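Mirolysin (Tannerella forsythia, PDB 6R7V) probably cleaves peptide bonds as a zinc-dependent pappalysin-family metallopeptidase of the metzincin type, captured here as a zymogen apparently kept latent by a cysteine switch. Local coordinates at residues 24-29 with 214-219; 229-234 with 283-288. The protein carries 1 engineered substitution. One frame throughout, in Å; residues are numbered along the deposited sequence.

Contact 1. Residues 24-29 with 214-219; sequences QRITDW and DLRHIW. With ZN (zinc ion), chain D; CA (calcium ion), chain B.
The indole of Trp29 meets Asp214 with CG opposite the backbone N (chi1 -175°), while CG2 of Ile26, likewise placed trans to its own N, reaches the end of an Arg216 chain stretched out from CG to NE. The 214-219 segment closes the extended zinc-binding motif of a metzincin: His217 NE2 binds the zinc ion at 2.0 Å, alongside His207, His211 and Cys6. Cys6 on the metal is consistent with cysteine-switch latency. Asp214, at positive phi, is the C-prime residue of the Schellman motif ending helix 203-212. Its OD2 accepts from Trp29 NE1 at 2.9 Å; an N-H...O angle of 163° makes this bond nearly straight. The oxygen lies close to the indole plane at the ring edge and is met on its syn side, with ring and carboxylate planes 81° apart. Arg285 shares OD2 through a salt bridge, so two donors grip one buried oxygen. At the second meeting point, helix 12-18 adds Met12, which touches both Ile26 and Arg216. There the guanidinium is approached obliquely by a methyl group, Ile26 CG2 standing 3.2 Å from Arg216 NH2.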
loop_
_atom_site.group_PDB
_atom_site.type_symbol
_atom_site.label_atom_id
_atom_site.label_comp_id
_atom_site.label_asym_id
_atom_site.label_seq_id
_atom_site.Cartn_x
_atom_site.Cartn_y
_atom_site.Cartn_z
ATOM N N GLN A 24 -0.800 -10.318 19.867
ATOM C CA GLN A 24 -0.391 -11.723 19.772
ATOM C C GLN A 24 -0.309 -12.131 18.291
ATOM O O GLN A 24 0.684 -12.749 17.902
ATOM C CB GLN A 24 -1.359 -12.633 20.549
ATOM C CG GLN A 24 -1.026 -14.125 20.493
ATOM C CD GLN A 24 0.234 -14.457 21.253
ATOM O OE1 GLN A 24 0.320 -14.295 22.473
ATOM N NE2 GLN A 24 1.238 -14.923 20.541
ATOM N N ARG A 25 -1.329 -11.783 17.474
ATOM C CA ARG A 25 -1.387 -12.127 16.050
ATOM C C ARG A 25 -0.223 -11.533 15.282
ATOM O O ARG A 25 0.360 -12.212 14.438
ATOM C CB ARG A 25 -2.701 -11.667 15.410
ATOM C CG ARG A 25 -3.879 -12.588 15.697
ATOM C CD ARG A 25 -4.995 -12.360 14.687
ATOM N NE ARG A 25 -6.213 -11.844 15.316
ATOM C CZ ARG A 25 -6.635 -10.586 15.224
ATOM N NH1 ARG A 25 -5.950 -9.696 14.516
ATOM N NH2 ARG A 25 -7.750 -10.209 15.832
ATOM N N ILE A 26 0.131 -10.278 15.571
ATOM C CA ILE A 26 1.245 -9.638 14.866
ATOM C C ILE A 26 2.564 -10.290 15.276
ATOM O O ILE A 26 3.395 -10.587 14.414
ATOM C CB ILE A 26 1.249 -8.111 15.114
ATOM C CG1 ILE A 26 0.021 -7.434 14.482
ATOM C CG2 ILE A 26 2.543 -7.483 14.587
ATOM C CD1 ILE A 26 -0.301 -6.030 15.086
ATOM N N THR A 27 2.747 -10.539 16.585
ATOM C CA THR A 27 3.963 -11.184 17.077
ATOM C C THR A 27 4.116 -12.572 16.463
ATOM O O THR A 27 5.233 -12.901 16.062
ATOM C CB THR A 27 3.935 -11.242 18.607
ATOM O OG1 THR A 27 3.783 -9.911 19.094
ATOM C CG2 THR A 27 5.190 -11.868 19.214
ATOM N N ASP A 28 3.017 -13.368 16.366
ATOM C CA ASP A 28 3.053 -14.717 15.776
ATOM C C ASP A 28 3.463 -14.622 14.317
ATOM O O ASP A 28 4.323 -15.366 13.852
ATOM C CB ASP A 28 1.690 -15.439 15.861
ATOM C CG ASP A 28 1.193 -15.846 17.233
ATOM O OD1 ASP A 28 2.032 -16.046 18.133
ATOM O OD2 ASP A 28 -0.036 -16.002 17.390
ATOM N N TRP A 29 2.856 -13.665 13.593
ATOM C CA TRP A 29 3.162 -13.458 12.178
ATOM C C TRP A 29 4.665 -13.197 11.959
ATOM O O TRP A 29 5.295 -13.835 11.098
ATOM C CB TRP A 29 2.319 -12.269 11.682
ATOM C CG TRP A 29 2.442 -12.023 10.202
ATOM C CD1 TRP A 29 3.333 -11.199 9.572
ATOM C CD2 TRP A 29 1.644 -12.613 9.173
ATOM N NE1 TRP A 29 3.165 -11.274 8.209
ATOM C CE2 TRP A 29 2.112 -12.112 7.937
ATOM C CE3 TRP A 29 0.566 -13.520 9.173
ATOM C CZ2 TRP A 29 1.541 -12.481 6.714
ATOM C CZ3 TRP A 29 -0.007 -13.879 7.960
ATOM C CH2 TRP A 29 0.505 -13.396 6.747
ATOM N N ASP A 214 2.607 -6.070 3.410
ATOM C CA ASP A 214 3.213 -6.347 4.720
ATOM C C ASP A 214 4.219 -5.308 5.212
ATOM O O ASP A 214 4.848 -5.527 6.270
ATOM C CB ASP A 214 3.880 -7.758 4.747
ATOM C CG ASP A 214 3.631 -8.520 6.015
ATOM O OD1 ASP A 214 2.672 -8.193 6.705
ATOM O OD2 ASP A 214 4.428 -9.441 6.322
ATOM N N LEU A 215 4.379 -4.188 4.519
ATOM C CA LEU A 215 5.334 -3.191 5.007
ATOM C C LEU A 215 4.729 -2.297 6.056
ATOM O O LEU A 215 3.524 -1.967 5.994
ATOM C CB LEU A 215 5.850 -2.310 3.860
ATOM C CG LEU A 215 6.536 -3.034 2.711
ATOM C CD1 LEU A 215 7.102 -2.030 1.730
ATOM C CD2 LEU A 215 7.633 -3.992 3.205
ATOM N N ARG A 216 5.593 -1.820 6.950
ATOM C CA ARG A 216 5.219 -0.888 8.012
ATOM C C ARG A 216 5.840 0.464 7.774
ATOM O O ARG A 216 6.880 0.600 7.103
ATOM C CB ARG A 216 5.739 -1.408 9.350
ATOM C CG ARG A 216 5.115 -2.715 9.753
ATOM C CD ARG A 216 5.479 -3.005 11.173
ATOM N NE ARG A 216 5.125 -4.367 11.542
ATOM C CZ ARG A 216 5.222 -4.835 12.778
ATOM N NH1 ARG A 216 5.601 -4.037 13.770
ATOM N NH2 ARG A 216 4.931 -6.099 13.038
ATOM N N HIS A 217 5.301 1.466 8.461
ATOM C CA HIS A 217 5.926 2.787 8.460
ATOM C C HIS A 217 7.376 2.690 8.862
ATOM O O HIS A 217 7.715 2.002 9.835
ATOM C CB HIS A 217 5.188 3.700 9.406
ATOM C CG HIS A 217 3.840 4.051 8.889
ATOM N ND1 HIS A 217 2.797 4.296 9.739
ATOM C CD2 HIS A 217 3.402 4.160 7.614
ATOM C CE1 HIS A 217 1.757 4.577 8.971
ATOM N NE2 HIS A 217 2.055 4.469 7.683
ATOM N N ILE A 218 8.230 3.396 8.113
ATOM C CA ILE A 218 9.677 3.239 8.250
ATOM C C ILE A 218 10.194 3.649 9.654
ATOM O O ILE A 218 11.200 3.119 10.127
ATOM C CB ILE A 218 10.379 4.031 7.133
ATOM C CG1 ILE A 218 11.876 3.732 7.085
ATOM C CG2 ILE A 218 10.106 5.551 7.243
ATOM C CD1 ILE A 218 12.528 4.165 5.769
ATOM N N TRP A 219 9.503 4.580 10.310
ATOM C CA TRP A 219 9.943 5.038 11.634
ATOM C C TRP A 219 9.433 4.159 12.796
ATOM O O TRP A 219 9.773 4.439 13.959
ATOM C CB TRP A 219 9.552 6.501 11.869
ATOM C CG TRP A 219 8.094 6.706 12.062
ATOM C CD1 TRP A 219 7.418 6.764 13.243
ATOM C CD2 TRP A 219 7.111 6.840 11.027
ATOM N NE1 TRP A 219 6.066 6.906 13.004
ATOM C CE2 TRP A 219 5.854 6.970 11.655
ATOM C CE3 TRP A 219 7.179 6.926 9.628
ATOM C CZ2 TRP A 219 4.665 7.133 10.932
ATOM C CZ3 TRP A 219 6.001 7.072 8.911
ATOM C CH2 TRP A 219 4.759 7.204 9.568
HETATM ZN ZN ZN D . 0.845 4.199 6.080
HETATM CA CA CA B . 11.010 5.322 15.668
HETATM O O HOH W 1 12.418 3.411 15.498
#

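Contact 2. Residues 229-234 with 283-288; sequences TDNIAD and VERMRS. With CA (calcium ion), chain C.
Ahead of Asn231 and Ile232, the two residues that meet Arg285, the 229-234 segment is folded by its own side chains. Thr229 OG1 accepts from Asn231 N at 2.9 Å, an ST turn, and also hydrogen-bonds a water that sits on the calcium ion. Asp230 follows with an overlapping Asx turn: its OD1 takes Ile232 N at 3.2 Å from well above the carboxylate plane (64° out of it), and the same oxygen binds the calcium at 2.4 Å. Asn231 then turns CB toward helix 280-288, where that carbon lies 3.7 Å from Arg285 NH2, oblique to the guanidinium. Its carbonyl is joined to the same nitrogen through one water, which donates to Asn231 O at 2.7 Å and accepts from Arg285 NH2 at 2.8 Å, lying in the guanidinium plane at its edge. Arg285 NH2 also pairs with Glu30 in a salt bridge. This is a calcium-binding loop within the pappalysin catalytic region, and Ile232 serves both the ion and the helix. Its carbonyl O binds the ion at 2.4 Å, with Thr235 and four waters among the other ligands, while CD1 packs 4.0 Å from Arg285 CB. The arginine chain leaves the helix with CG trans to N, then bends at chi2 (62°) and chi3 (75°), which carries its guanidinium out to Asn231.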
loop_
_atom_site.group_PDB
_atom_site.type_symbol
_atom_site.label_atom_id
_atom_site.label_comp_id
_atom_site.label_asym_id
_atom_site.label_seq_id
_atom_site.Cartn_x
_atom_site.Cartn_y
_atom_site.Cartn_z
ATOM N N THR A 229 10.119 -0.639 15.268
ATOM C CA THR A 229 10.858 -1.115 14.092
ATOM C C THR A 229 9.919 -1.359 12.958
ATOM O O THR A 229 8.735 -1.611 13.197
ATOM C CB THR A 229 11.601 -2.429 14.440
ATOM O OG1 THR A 229 12.348 -2.876 13.295
ATOM C CG2 THR A 229 10.659 -3.545 14.921
ATOM N N ASP A 230 10.436 -1.295 11.719
ATOM C CA ASP A 230 9.648 -1.680 10.548
ATOM C C ASP A 230 10.047 -3.100 10.142
ATOM O O ASP A 230 9.569 -3.601 9.134
ATOM C CB ASP A 230 9.793 -0.671 9.391
ATOM C CG ASP A 230 11.160 -0.594 8.757
ATOM O OD1 ASP A 230 12.149 -1.070 9.386
ATOM O OD2 ASP A 230 11.259 -0.045 7.635
ATOM N N ASN A 231 10.903 -3.779 10.943
ATOM C CA ASN A 231 11.375 -5.150 10.692
ATOM C C ASN A 231 12.184 -5.265 9.402
ATOM O O ASN A 231 12.353 -6.372 8.891
ATOM C CB ASN A 231 10.241 -6.186 10.704
ATOM C CG ASN A 231 9.465 -6.169 12.003
ATOM O OD1 ASN A 231 8.252 -5.988 12.009
ATOM N ND2 ASN A 231 10.148 -6.307 13.127
ATOM N N ILE A 232 12.721 -4.138 8.890
ATOM C CA ILE A 232 13.571 -4.137 7.704
ATOM C C ILE A 232 14.969 -3.651 8.095
ATOM O O ILE A 232 15.131 -2.498 8.510
ATOM C CB ILE A 232 12.974 -3.296 6.567
ATOM C CG1 ILE A 232 11.493 -3.669 6.241
ATOM C CG2 ILE A 232 13.869 -3.410 5.324
ATOM C CD1 ILE A 232 11.261 -5.024 5.619
ATOM N N ALA A 233 15.990 -4.533 7.958
ATOM C CA ALA A 233 17.327 -4.139 8.376
ATOM C C ALA A 233 17.963 -3.028 7.515
ATOM O O ALA A 233 18.740 -2.224 8.054
ATOM C CB ALA A 233 18.237 -5.366 8.380
ATOM N N ASP A 234 17.607 -2.938 6.202
ATOM C CA ASP A 234 18.297 -1.943 5.382
ATOM C C ASP A 234 17.569 -0.578 5.351
ATOM O O ASP A 234 18.065 0.353 4.699
ATOM C CB ASP A 234 18.599 -2.458 3.981
ATOM C CG ASP A 234 17.395 -2.760 3.140
ATOM O OD1 ASP A 234 16.265 -2.476 3.594
ATOM O OD2 ASP A 234 17.578 -3.237 1.993
ATOM N N VAL A 283 11.426 -5.097 -0.578
ATOM C CA VAL A 283 11.053 -5.974 -1.695
ATOM C C VAL A 283 10.984 -7.451 -1.249
ATOM O O VAL A 283 10.044 -8.167 -1.626
ATOM C CB VAL A 283 12.064 -5.811 -2.856
ATOM C CG1 VAL A 283 11.961 -6.973 -3.846
ATOM C CG2 VAL A 283 11.823 -4.475 -3.537
ATOM N N GLU A 284 11.991 -7.916 -0.531
ATOM C CA GLU A 284 12.009 -9.303 -0.060
ATOM C C GLU A 284 10.773 -9.602 0.767
ATOM O O GLU A 284 10.150 -10.655 0.575
ATOM C CB GLU A 284 13.273 -9.593 0.761
ATOM C CG GLU A 284 14.564 -9.625 -0.036
ATOM C CD GLU A 284 15.790 -9.782 0.845
ATOM O OE1 GLU A 284 16.125 -10.937 1.198
ATOM O OE2 GLU A 284 16.406 -8.751 1.197
ATOM N N ARG A 285 10.395 -8.677 1.670
ATOM C CA ARG A 285 9.250 -8.902 2.521
ATOM C C ARG A 285 7.970 -8.973 1.680
ATOM O O ARG A 285 7.129 -9.846 1.913
ATOM C CB ARG A 285 9.164 -7.796 3.575
ATOM C CG ARG A 285 7.896 -7.810 4.392
ATOM C CD ARG A 285 7.706 -9.074 5.195
ATOM N NE ARG A 285 8.577 -9.096 6.348
ATOM C CZ ARG A 285 8.162 -8.970 7.601
ATOM N NH1 ARG A 285 6.868 -8.915 7.878
ATOM N NH2 ARG A 285 9.032 -8.963 8.587
ATOM N N MET A 286 7.805 -8.056 0.727
ATOM C CA MET A 286 6.586 -8.039 -0.101
ATOM C C MET A 286 6.480 -9.294 -0.964
ATOM O O MET A 286 5.419 -9.927 -1.024
ATOM C CB MET A 286 6.598 -6.778 -0.987
ATOM C CG MET A 286 6.470 -5.503 -0.148
ATOM S SD MET A 286 6.084 -4.048 -1.178
ATOM C CE MET A 286 7.715 -3.784 -1.963
ATOM N N ARG A 287 7.591 -9.712 -1.579
ATOM C CA ARG A 287 7.522 -10.870 -2.455
ATOM C C ARG A 287 7.291 -12.181 -1.709
ATOM O O ARG A 287 6.734 -13.137 -2.271
ATOM C CB ARG A 287 8.806 -11.001 -3.266
ATOM C CG ARG A 287 8.979 -9.835 -4.260
ATOM C CD ARG A 287 10.272 -10.016 -5.051
ATOM N NE ARG A 287 10.296 -11.256 -5.834
ATOM C CZ ARG A 287 9.659 -11.435 -6.989
ATOM N NH1 ARG A 287 8.965 -10.437 -7.543
ATOM N NH2 ARG A 287 9.715 -12.612 -7.610
ATOM N N SER A 288 7.709 -12.204 -0.433
ATOM C CA SER A 288 7.577 -13.410 0.394
ATOM C C SER A 288 6.116 -13.844 0.566
ATOM O O SER A 288 5.864 -15.041 0.773
ATOM C CB SER A 288 8.235 -13.205 1.758
ATOM O OG SER A 288 7.475 -12.368 2.613
HETATM CA CA CA C . 14.466 -0.502 9.678
HETATM O O HOH W 2 14.149 -2.521 11.205
HETATM O O HOH W 3 13.436 0.123 11.936
HETATM O O HOH W 4 11.606 -8.606 7.560
HETATM O O HOH W 5 13.711 1.857 9.628
HETATM O O HOH W 6 16.300 -0.603 11.168
#

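The contacts overlap in space but not in partners: their centres lie 10 Å apart, and segments 214-219 and 229-234 follow one another in one long loop between helix 203-212 and strand 243-244, with helix 20-32 against its start and helix 280-288 against both 214-215 and 231-232. Asp214 of contact 1 and Arg285 of contact 2 join them, OD2 to NH1 at 2.9 Å. Further packing runs from Arg216 CZ to Asn231 OD1 (3.3 Å) and from Leu215 CD1 to Met286 SD (3.7 Å). Arg285, paired with both Glu30 and Asp214, ties helix 20-32, helix 280-288 and the loop that carries zinc and calcium ligands to one another.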